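Local coordinates for hydrolase, isochorismatase family (Pseudomonas putida KT2440, PDB 4H17), which is probably a hydrolase of the isochorismatase family, built on a Rossmann-like fold, at residues Ile99-Arg104 and Thr112-Thr117; Ile29-Glu34 and Pro90-Leu95. All coordinates share one frame; numbering follows the deposited sequence.

How the contacts relate
Both contacts belong to one Rossmann-like isochorismatase domain, with centres about 16 Å apart. Contact 2 comes first along the chain, joining the loop after strand 24-29 to the long connection that follows strand 66-71; contact 1 follows, on edge strand 99-103 and the start of helix 114-121. The three strands lie side by side in the parallel sheet, in the order 99-103, 66-71, 24-29. Two points tie the contacts directly: Val100 CG2 packs 3.5 Å from Pro94 CG, and Lys103 CE lies 3.5 Å from Asp30 OD1. The second joins a lysine and an aspartate that probably correspond to the active-site pair of relatives, which would make this the catalytic end of the sheet.

Contact 1: Ile99-Arg104 and Thr112-Thr117; sequences IVIEKR and TKLHET. With SO4 (sulfate ion), chain E.
Thr112 lies against the end of strand 99-103, touching Ile101, Glu102 and Lys103. Its CB meets Ile101 CD1 at 4.1 Å, the two side chains crossing at about a right angle. Ile101 was modelled in two conformers, so this touch is less certain, as is that of Ile101 CD1 with Leu114 CB at 4.2 Å. With chi1 at 65°, Thr112 OG1 sits between the backbone N and the carbonyl carbon, where it accepts from Leu114 N at 3.1 Å (156° at the hydrogen). This is an ST turn just before helix 114-121, whose N-cap is Lys113; the same hydroxyl is hydrogen-bonded to Ala108 O. Thr112 CG2 goes the other way, resting 3.6 Å from Glu102 O and 3.8 Å from Lys103 CB. An alanine here is likely to leave Leu114 N and Ala108 O without their shared partner and to open a gap beside Lys103 CB.

In the fold this is the first half of a beta-alpha-beta crossover: strand 99-103, at the edge of the parallel sheet, leads through helix 114-121 to strand 125-131. At the start of the strand, Ile99 and Thr117 reach toward each other tip to tip, CD1 of the isoleucine 3.8 Å from CG2 of the threonine. Lys103 turns away beyond CB; its chain bends at the last torsion and delivers NZ to Met105 O and Ser136 OG.

Past the strand, Arg104 is one of several residues round a sulfate, probably from the crystallisation liquor. Arg104 NH1, also hydrogen-bonded to Gly73 O, reaches sulfate O2, in the guanidinium plane at its edge, at 3.1 Å, and makes a weak bond to O3. His71 ND1, Gly73 N and Arg14 NH2 of the second subunit also hold the ion.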
loop_
_atom_site.group_PDB
_atom_site.type_symbol
_atom_site.label_atom_id
_atom_site.label_comp_id
_atom_site.label_asym_id
_atom_site.label_seq_id
_atom_site.Cartn_x
_atom_site.Cartn_y
_atom_site.Cartn_z
ATOM N N ILE A 99 8.433 -9.830 -21.701
ATOM C CA ILE A 99 8.444 -10.662 -20.488
ATOM C C ILE A 99 7.016 -10.809 -19.943
ATOM O O ILE A 99 6.248 -9.844 -19.903
ATOM C CB ILE A 99 9.354 -10.004 -19.460
ATOM C CG1 ILE A 99 10.781 -10.031 -19.975
ATOM C CG2 ILE A 99 9.184 -10.587 -18.090
ATOM C CD1 ILE A 99 11.631 -8.951 -19.411
ATOM N N VAL A 100 6.666 -12.023 -19.494
ATOM C CA VAL A 100 5.325 -12.295 -18.971
ATOM C C VAL A 100 5.438 -13.143 -17.723
ATOM O O VAL A 100 6.049 -14.209 -17.754
ATOM C CB VAL A 100 4.417 -13.008 -20.012
ATOM C CG1 VAL A 100 2.980 -13.096 -19.514
ATOM C CG2 VAL A 100 4.383 -12.281 -21.336
ATOM N N ILE A 101 4.876 -12.651 -16.636
ATOM C CA ILE A 101 4.855 -13.405 -15.411
ATOM C C ILE A 101 3.481 -13.593 -14.829
ATOM O O ILE A 101 2.521 -12.815 -15.080
ATOM C CB ILE A 101 5.782 -12.776 -14.365
ATOM C CG1 ILE A 101 5.363 -11.338 -14.050
ATOM C CG2 ILE A 101 7.246 -12.832 -14.840
ATOM C CD1 ILE A 101 6.100 -10.776 -12.867
ATOM N N GLU A 102 3.414 -14.668 -14.053
ATOM C CA GLU A 102 2.214 -15.017 -13.295
ATOM C C GLU A 102 2.511 -14.938 -11.829
ATOM O O GLU A 102 3.553 -15.435 -11.358
ATOM C CB GLU A 102 1.762 -16.455 -13.552
ATOM C CG GLU A 102 1.852 -16.954 -14.959
ATOM C CD GLU A 102 1.014 -18.213 -15.149
ATOM O OE1 GLU A 102 -0.225 -18.109 -15.236
ATOM O OE2 GLU A 102 1.608 -19.307 -15.172
ATOM N N LYS A 103 1.613 -14.296 -11.100
ATOM C CA LYS A 103 1.831 -14.044 -9.676
ATOM C C LYS A 103 0.648 -14.487 -8.789
ATOM O O LYS A 103 -0.539 -14.467 -9.231
ATOM C CB LYS A 103 2.102 -12.554 -9.477
ATOM C CG LYS A 103 0.866 -11.696 -9.678
ATOM C CD LYS A 103 1.125 -10.235 -9.351
ATOM C CE LYS A 103 -0.166 -9.453 -9.347
ATOM N NZ LYS A 103 -1.115 -9.779 -8.269
ATOM N N ARG A 104 0.951 -14.816 -7.531
ATOM C CA ARG A 104 -0.087 -15.168 -6.548
ATOM C C ARG A 104 -0.529 -14.006 -5.654
ATOM O O ARG A 104 -1.707 -13.927 -5.269
ATOM C CB ARG A 104 0.337 -16.339 -5.656
ATOM C CG ARG A 104 -0.813 -16.783 -4.745
ATOM C CD ARG A 104 -2.092 -17.183 -5.498
ATOM N NE ARG A 104 -1.807 -18.405 -6.208
ATOM C CZ ARG A 104 -2.577 -19.016 -7.108
ATOM N NH1 ARG A 104 -3.733 -18.514 -7.507
ATOM N NH2 ARG A 104 -2.143 -20.149 -7.634
ATOM N N THR A 112 8.167 -14.598 -7.963
ATOM C CA THR A 112 8.126 -14.425 -9.439
ATOM C C THR A 112 9.495 -14.167 -10.113
ATOM O O THR A 112 9.605 -14.143 -11.334
ATOM C CB THR A 112 7.236 -13.245 -9.836
ATOM O OG1 THR A 112 7.845 -12.043 -9.329
ATOM C CG2 THR A 112 5.808 -13.408 -9.330
ATOM N N LYS A 113 10.498 -13.891 -9.314
ATOM C CA LYS A 113 11.786 -13.451 -9.877
ATOM C C LYS A 113 11.725 -12.114 -10.635
ATOM O O LYS A 113 12.632 -11.765 -11.430
ATOM C CB LYS A 113 12.411 -14.541 -10.747
ATOM C CG LYS A 113 12.956 -15.677 -9.902
ATOM C CD LYS A 113 13.665 -16.754 -10.711
ATOM C CE LYS A 113 14.520 -17.635 -9.810
ATOM N NZ LYS A 113 13.746 -18.224 -8.682
ATOM N N LEU A 114 10.652 -11.343 -10.398
ATOM C CA LEU A 114 10.584 -9.997 -10.952
ATOM C C LEU A 114 11.810 -9.171 -10.580
ATOM O O LEU A 114 12.343 -8.434 -11.424
ATOM C CB LEU A 114 9.288 -9.291 -10.522
ATOM C CG LEU A 114 9.116 -7.840 -10.978
ATOM C CD1 LEU A 114 9.179 -7.660 -12.482
ATOM C CD2 LEU A 114 7.812 -7.235 -10.431
ATOM N N HIS A 115 12.310 -9.326 -9.365
ATOM C CA HIS A 115 13.522 -8.590 -8.974
ATOM C C HIS A 115 14.744 -8.925 -9.861
ATOM O O HIS A 115 15.375 -8.017 -10.429
ATOM C CB HIS A 115 13.818 -8.793 -7.499
ATOM C CG HIS A 115 14.877 -7.871 -7.008
ATOM N ND1 HIS A 115 15.755 -8.203 -6.006
ATOM C CD2 HIS A 115 15.198 -6.620 -7.397
ATOM C CE1 HIS A 115 16.585 -7.192 -5.801
ATOM N NE2 HIS A 115 16.268 -6.215 -6.630
ATOM N N GLU A 116 15.009 -10.218 -10.044
ATOM C CA GLU A 116 16.126 -10.706 -10.849
ATOM C C GLU A 116 15.976 -10.180 -12.266
ATOM O O GLU A 116 16.948 -9.729 -12.882
ATOM C CB GLU A 116 16.097 -12.258 -10.836
ATOM C CG GLU A 116 17.171 -13.034 -11.602
ATOM C CD GLU A 116 17.106 -14.544 -11.346
ATOM O OE1 GLU A 116 16.281 -14.990 -10.512
ATOM O OE2 GLU A 116 17.892 -15.295 -11.956
ATOM N N THR A 117 14.744 -10.205 -12.772
ATOM C CA THR A 117 14.458 -9.708 -14.099
ATOM C C THR A 117 14.769 -8.207 -14.221
ATOM O O THR A 117 15.454 -7.740 -15.178
ATOM C CB THR A 117 13.013 -9.975 -14.477
ATOM O OG1 THR A 117 12.845 -11.403 -14.526
ATOM C CG2 THR A 117 12.664 -9.355 -15.815
HETATM S S SO4 E . -5.250 -15.103 -7.789
HETATM O O1 SO4 E . -5.202 -14.065 -6.694
HETATM O O2 SO4 E . -5.914 -16.300 -7.180
HETATM O O3 SO4 E . -3.991 -15.320 -8.417
HETATM O O4 SO4 E . -6.260 -14.567 -8.736
#

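Contact 2: Ile29-Glu34 and Pro90-Leu95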
loop_
_atom_site.group_PDB
_atom_site.type_symbol
_atom_site.label_atom_id
_atom_site.label_comp_id
_atom_site.label_asym_id
_atom_site.label_seq_id
_atom_site.Cartn_x
_atom_site.Cartn_y
_atom_site.Cartn_z
ATOM N N ILE A 29 0.441 -4.276 -15.215
ATOM C CA ILE A 29 -0.063 -5.172 -14.156
ATOM C C ILE A 29 -1.512 -5.568 -14.403
ATOM O O ILE A 29 -2.444 -4.726 -14.410
ATOM C CB ILE A 29 0.101 -4.507 -12.788
ATOM C CG1 ILE A 29 1.582 -4.279 -12.484
ATOM C CG2 ILE A 29 -0.532 -5.338 -11.696
ATOM C CD1 ILE A 29 1.900 -3.502 -11.218
ATOM N N ASP A 30 -1.723 -6.865 -14.661
ATOM C CA ASP A 30 -3.027 -7.485 -14.576
ATOM C C ASP A 30 -4.013 -7.000 -15.635
ATOM O O ASP A 30 -5.166 -6.764 -15.318
ATOM C CB ASP A 30 -3.636 -7.336 -13.168
ATOM C CG ASP A 30 -2.773 -7.973 -12.065
ATOM O OD1 ASP A 30 -1.955 -8.895 -12.345
ATOM O OD2 ASP A 30 -2.987 -7.555 -10.899
ATOM N N ALA A 31 -3.558 -6.819 -16.874
ATOM C CA ALA A 31 -4.465 -6.318 -17.923
ATOM C C ALA A 31 -5.292 -7.493 -18.466
ATOM O O ALA A 31 -5.116 -7.979 -19.595
ATOM C CB ALA A 31 -3.674 -5.583 -18.989
ATOM N N GLN A 32 -6.214 -7.945 -17.617
ATOM C CA GLN A 32 -6.970 -9.177 -17.843
ATOM C C GLN A 32 -8.480 -8.968 -17.907
ATOM O O GLN A 32 -9.017 -8.016 -17.365
ATOM C CB GLN A 32 -6.665 -10.190 -16.770
ATOM C CG GLN A 32 -5.209 -10.587 -16.723
ATOM C CD GLN A 32 -4.939 -11.516 -15.591
ATOM O OE1 GLN A 32 -4.479 -11.105 -14.500
ATOM N NE2 GLN A 32 -5.186 -12.821 -15.836
ATOM N N LYS A 33 -9.155 -9.916 -18.563
ATOM C CA LYS A 33 -10.588 -9.770 -18.861
ATOM C C LYS A 33 -11.523 -9.832 -17.609
ATOM O O LYS A 33 -12.657 -9.305 -17.641
ATOM C CB LYS A 33 -11.035 -10.789 -19.915
ATOM C CG LYS A 33 -10.408 -10.662 -21.272
ATOM C CD LYS A 33 -11.055 -11.620 -22.274
ATOM C CE LYS A 33 -10.548 -11.418 -23.670
ATOM N NZ LYS A 33 -11.102 -12.478 -24.545
ATOM N N GLU A 34 -11.038 -10.411 -16.505
ATOM C CA GLU A 34 -11.736 -10.416 -15.229
ATOM C C GLU A 34 -12.287 -9.034 -14.899
ATOM O O GLU A 34 -13.406 -8.921 -14.408
ATOM C CB GLU A 34 -10.782 -10.869 -14.123
ATOM C CG GLU A 34 -11.402 -10.889 -12.737
ATOM C CD GLU A 34 -12.431 -11.984 -12.511
ATOM O OE1 GLU A 34 -12.145 -13.165 -12.806
ATOM O OE2 GLU A 34 -13.542 -11.698 -12.027
ATOM N N PRO A 90 -8.281 -7.534 -24.840
ATOM C CA PRO A 90 -7.955 -7.357 -26.255
ATOM C C PRO A 90 -7.151 -6.094 -26.555
ATOM O O PRO A 90 -7.489 -4.981 -26.054
ATOM C CB PRO A 90 -9.330 -7.332 -26.923
ATOM C CG PRO A 90 -10.188 -8.126 -25.979
ATOM C CD PRO A 90 -9.714 -7.748 -24.618
ATOM N N GLY A 91 -6.064 -6.297 -27.294
ATOM C CA GLY A 91 -5.143 -5.256 -27.663
ATOM C C GLY A 91 -3.951 -5.119 -26.731
ATOM O O GLY A 91 -2.979 -4.434 -27.076
ATOM N N LEU A 92 -4.029 -5.754 -25.559
ATOM C CA LEU A 92 -2.989 -5.635 -24.568
ATOM C C LEU A 92 -2.194 -6.932 -24.434
ATOM O O LEU A 92 -1.509 -7.155 -23.418
ATOM C CB LEU A 92 -3.571 -5.172 -23.221
ATOM C CG LEU A 92 -4.373 -3.868 -23.230
ATOM C CD1 LEU A 92 -4.725 -3.443 -21.814
ATOM C CD2 LEU A 92 -3.611 -2.766 -23.954
ATOM N N GLU A 93 -2.306 -7.795 -25.445
ATOM C CA GLU A 93 -1.550 -9.034 -25.486
ATOM C C GLU A 93 -0.031 -8.783 -25.639
ATOM O O GLU A 93 0.382 -7.875 -26.370
ATOM C CB GLU A 93 -2.007 -9.945 -26.630
ATOM C CG GLU A 93 -3.513 -10.194 -26.688
ATOM C CD GLU A 93 -4.317 -9.153 -27.449
ATOM O OE1 GLU A 93 -3.771 -8.114 -27.879
ATOM O OE2 GLU A 93 -5.534 -9.400 -27.617
ATOM N N PRO A 94 0.802 -9.643 -25.023
ATOM C CA PRO A 94 2.253 -9.594 -25.259
ATOM C C PRO A 94 2.643 -9.989 -26.667
ATOM O O PRO A 94 1.905 -10.760 -27.344
ATOM C CB PRO A 94 2.821 -10.620 -24.316
ATOM C CG PRO A 94 1.789 -10.870 -23.289
ATOM C CD PRO A 94 0.459 -10.583 -23.945
ATOM N N LEU A 95 3.758 -9.433 -27.111
ATOM C CA LEU A 95 4.447 -9.867 -28.321
ATOM C C LEU A 95 5.771 -10.603 -28.019
ATOM O O LEU A 95 6.333 -10.535 -26.908
ATOM C CB LEU A 95 4.748 -8.670 -29.189
ATOM C CG LEU A 95 3.555 -7.884 -29.702
ATOM C CD1 LEU A 95 4.055 -6.638 -30.430
ATOM C CD2 LEU A 95 2.649 -8.748 -30.581
#
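Ala31 meets Leu92 from the middle of an inverse gamma turn, a tight bend in which Gln32 N returns to Asp30 O in a weak 2.8 Å bond. The bend comes where the chain leaves strand 24-29 of the parallel sheet in this Rossmann-like domain, and it points the methyl of Ala31 toward Pro90-Leu95, in the connection between strands 66-71 and 99-103. There Ala31 CB lies 3.7 Å from Leu92 CD1. Leu92 also packs on Val49, Ile52 and Leu56 of helix 45-61, so this buried pair packs beside that helix.

Nearer the surface, the aliphatic part of Lys33 crosses the ring of Pro90 at about a right angle. The lysine chain is extended beyond CG, which brings CE to the CD-CG side of the ring, 3.9 Å from Pro90 CD and 4.0 Å from Pro90 CG, while NZ goes on to a hydrogen bond with Gln87 OE1. No hydrogen bond joins 29-34 to 90-95 themselves; the polar links come just ahead of Pro90, where Ala31 pairs by backbone with Ile89 and Lys33 with Gln87. The two apolar touches therefore continue a join already fastened by main-chain bonds. Gln32, whose CB points away from Pro90-Leu95, holds Gly86 O with NE2 and His71 N with OE1.

Gly91 has phi 94°, at which a CB would collide with Pro90 O. Glu93 brings its carboxylate back to Gly91 N, which makes a weak bond to Glu93 OE1 and a straighter one to OE2, 3.2 Å long with 161° at the hydrogen, meeting that oxygen from 36° above the carboxylate plane.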